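Local coordinates for possible glutathione S-transferase (Rhodopseudomonas palustris, PDB 3M8N), which is a possible glutathione transferase, probably catalysing the attachment of glutathione to electrophilic compounds, at residues 97-102 against 163-168. Numbering follows the deposited sequence.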
loop_
_atom_site.group_PDB
_atom_site.type_symbol
_atom_site.label_atom_id
_atom_site.label_comp_id
_atom_site.label_asym_id
_atom_site.label_seq_id
_atom_site.Cartn_x
_atom_site.Cartn_y
_atom_site.Cartn_z
HETATM N N MSE A 97 3.264 5.337 2.591
HETATM C CA MSE A 97 3.125 3.882 2.700
HETATM C C MSE A 97 2.544 3.181 1.479
HETATM O O MSE A 97 2.915 2.047 1.194
HETATM C CB MSE A 97 2.248 3.541 3.891
HETATM C CG MSE A 97 2.721 4.171 5.105
HETATM SE SE MSE A 97 1.759 3.708 6.749
HETATM C CE MSE A 97 2.443 2.062 6.845
ATOM N N PHE A 98 1.595 3.815 0.798
ATOM C CA PHE A 98 1.143 3.297 -0.475
ATOM C C PHE A 98 2.248 3.347 -1.509
ATOM O O PHE A 98 2.394 2.406 -2.250
ATOM C CB PHE A 98 -0.138 3.970 -0.952
ATOM C CG PHE A 98 -1.368 3.447 -0.249
ATOM C CD1 PHE A 98 -1.726 2.123 -0.371
ATOM C CD2 PHE A 98 -2.116 4.259 0.603
ATOM C CE1 PHE A 98 -2.873 1.603 0.277
ATOM C CE2 PHE A 98 -3.216 3.740 1.305
ATOM C CZ PHE A 98 -3.600 2.400 1.098
ATOM N N PHE A 99 3.062 4.403 -1.486
ATOM C CA PHE A 99 4.244 4.501 -2.317
ATOM C C PHE A 99 5.181 3.411 -2.017
ATOM O O PHE A 99 5.656 2.817 -2.933
ATOM C CB PHE A 99 4.915 5.840 -2.131
ATOM C CG PHE A 99 6.297 5.962 -2.766
ATOM C CD1 PHE A 99 6.452 6.406 -4.056
ATOM C CD2 PHE A 99 7.445 5.729 -2.016
ATOM C CE1 PHE A 99 7.741 6.555 -4.588
ATOM C CE2 PHE A 99 8.700 5.890 -2.570
ATOM C CZ PHE A 99 8.839 6.287 -3.827
ATOM N N GLU A 100 5.441 3.112 -0.762
ATOM C CA GLU A 100 6.318 1.983 -0.430
ATOM C C GLU A 100 5.768 0.702 -0.994
ATOM O O GLU A 100 6.499 -0.085 -1.500
ATOM C CB GLU A 100 6.519 1.859 1.080
ATOM C CG GLU A 100 7.519 0.816 1.557
ATOM C CD GLU A 100 6.957 -0.611 1.812
ATOM O OE1 GLU A 100 5.764 -0.887 1.666
ATOM O OE2 GLU A 100 7.716 -1.534 2.134
ATOM N N GLN A 101 4.470 0.501 -0.944
ATOM C CA GLN A 101 3.817 -0.739 -1.454
ATOM C C GLN A 101 3.972 -1.042 -2.969
ATOM O O GLN A 101 4.234 -2.162 -3.315
ATOM C CB GLN A 101 2.319 -0.778 -1.025
ATOM C CG GLN A 101 1.708 -2.150 -0.598
ATOM C CD GLN A 101 2.641 -3.038 0.161
ATOM O OE1 GLN A 101 2.948 -4.124 -0.293
ATOM N NE2 GLN A 101 3.162 -2.563 1.299
ATOM N N HIS A 102 3.817 -0.052 -3.848
ATOM C CA HIS A 102 4.025 -0.263 -5.294
ATOM C C HIS A 102 5.422 0.053 -5.855
ATOM O O HIS A 102 5.759 -0.469 -6.866
ATOM C CB HIS A 102 2.966 0.459 -6.130
ATOM C CG HIS A 102 3.147 1.937 -6.179
ATOM N ND1 HIS A 102 3.895 2.558 -7.148
ATOM C CD2 HIS A 102 2.643 2.921 -5.404
ATOM C CE1 HIS A 102 3.888 3.862 -6.935
ATOM N NE2 HIS A 102 3.143 4.110 -5.875
ATOM N N ILE A 163 8.940 4.285 9.214
ATOM C CA ILE A 163 9.122 2.885 9.571
ATOM C C ILE A 163 8.827 1.996 8.391
ATOM O O ILE A 163 9.536 1.038 8.177
ATOM C CB ILE A 163 8.215 2.487 10.778
ATOM C CG1 ILE A 163 8.558 3.347 11.992
ATOM C CG2 ILE A 163 8.285 1.007 11.102
ATOM C CD1 ILE A 163 7.527 3.289 12.974
ATOM N N ALA A 164 7.745 2.248 7.663
ATOM C CA ALA A 164 7.447 1.430 6.497
ATOM C C ALA A 164 8.527 1.497 5.420
ATOM O O ALA A 164 8.996 0.494 4.943
ATOM C CB ALA A 164 6.106 1.806 5.929
ATOM N N LEU A 165 8.959 2.702 5.087
ATOM C CA LEU A 165 10.028 2.916 4.115
ATOM C C LEU A 165 11.368 2.389 4.605
ATOM O O LEU A 165 12.153 1.836 3.843
ATOM C CB LEU A 165 10.121 4.401 3.773
ATOM C CG LEU A 165 8.925 4.872 2.964
ATOM C CD1 LEU A 165 8.760 6.365 2.942
ATOM C CD2 LEU A 165 9.040 4.341 1.593
ATOM N N TYR A 166 11.593 2.471 5.900
ATOM C CA TYR A 166 12.809 1.966 6.422
ATOM C C TYR A 166 13.032 0.487 6.187
ATOM O O TYR A 166 14.147 0.087 6.015
ATOM C CB TYR A 166 12.981 2.343 7.916
ATOM C CG TYR A 166 14.344 2.005 8.438
ATOM C CD1 TYR A 166 15.404 2.912 8.365
ATOM C CD2 TYR A 166 14.588 0.736 8.948
ATOM C CE1 TYR A 166 16.703 2.541 8.852
ATOM C CE2 TYR A 166 15.826 0.369 9.409
ATOM C CZ TYR A 166 16.877 1.271 9.350
ATOM O OH TYR A 166 18.065 0.784 9.813
ATOM N N GLY A 167 11.996 -0.324 6.235
ATOM C CA GLY A 167 12.066 -1.765 6.081
ATOM C C GLY A 167 12.950 -2.330 4.982
ATOM O O GLY A 167 13.851 -3.133 5.268
ATOM N N TYR A 168 12.676 -1.955 3.735
ATOM C CA TYR A 168 13.516 -2.328 2.619
ATOM C C TYR A 168 14.617 -1.304 2.364
ATOM O O TYR A 168 15.707 -1.684 2.071
ATOM C CB TYR A 168 12.688 -2.641 1.349
ATOM C CG TYR A 168 11.859 -3.839 1.547
ATOM C CD1 TYR A 168 12.447 -5.048 1.868
ATOM C CD2 TYR A 168 10.492 -3.767 1.507
ATOM C CE1 TYR A 168 11.688 -6.184 2.115
ATOM C CE2 TYR A 168 9.698 -4.919 1.760
ATOM C CZ TYR A 168 10.309 -6.126 2.055
ATOM O OH TYR A 168 9.574 -7.265 2.313
HETATM O O HOH W 1 10.320 -0.667 3.050
#
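Glu100 OE2 lies within hydrogen-bonding distance of a water, at 2.9 Å, and also pairs with Lys17 of helix 13-24 in a salt bridge. The same water is 2.6 Å from Ala164 O and accepts from Tyr168 N, so it joins the carboxylate to the backbone of helix 160-169. It probably cannot donate to every acceptor in reach at once. Two nearly parallel helices of the all-helical C-terminal domain of the glutathione transferase fold meet here; the axes of segments 97-102 and 163-168 are 24° apart. Lys17 belongs to the thioredoxin-like N-terminal domain, so Glu100 also ties the two domains together. Its chain leaves with CG anti to the backbone N (chi1 -174°) and then bends at chi2, which carries the carboxylate to the edge of the Tyr168 ring. The two planes are 8° apart, and OE2 lies 3.6 Å from Tyr168 CD2. Shortening Glu100 to an alanine would remove the carboxylate, and is likely to leave Lys17 without this salt bridge and the water without its acceptor on helix 87-117. The rest of the contact is mostly apolar. Leu165 CD2 packs against Glu100 CB at 3.6 Å and reaches the edge of the Phe99 ring. On selenomethionine Met97, the terminal CE touches Ala164 CB at 3.8 Å.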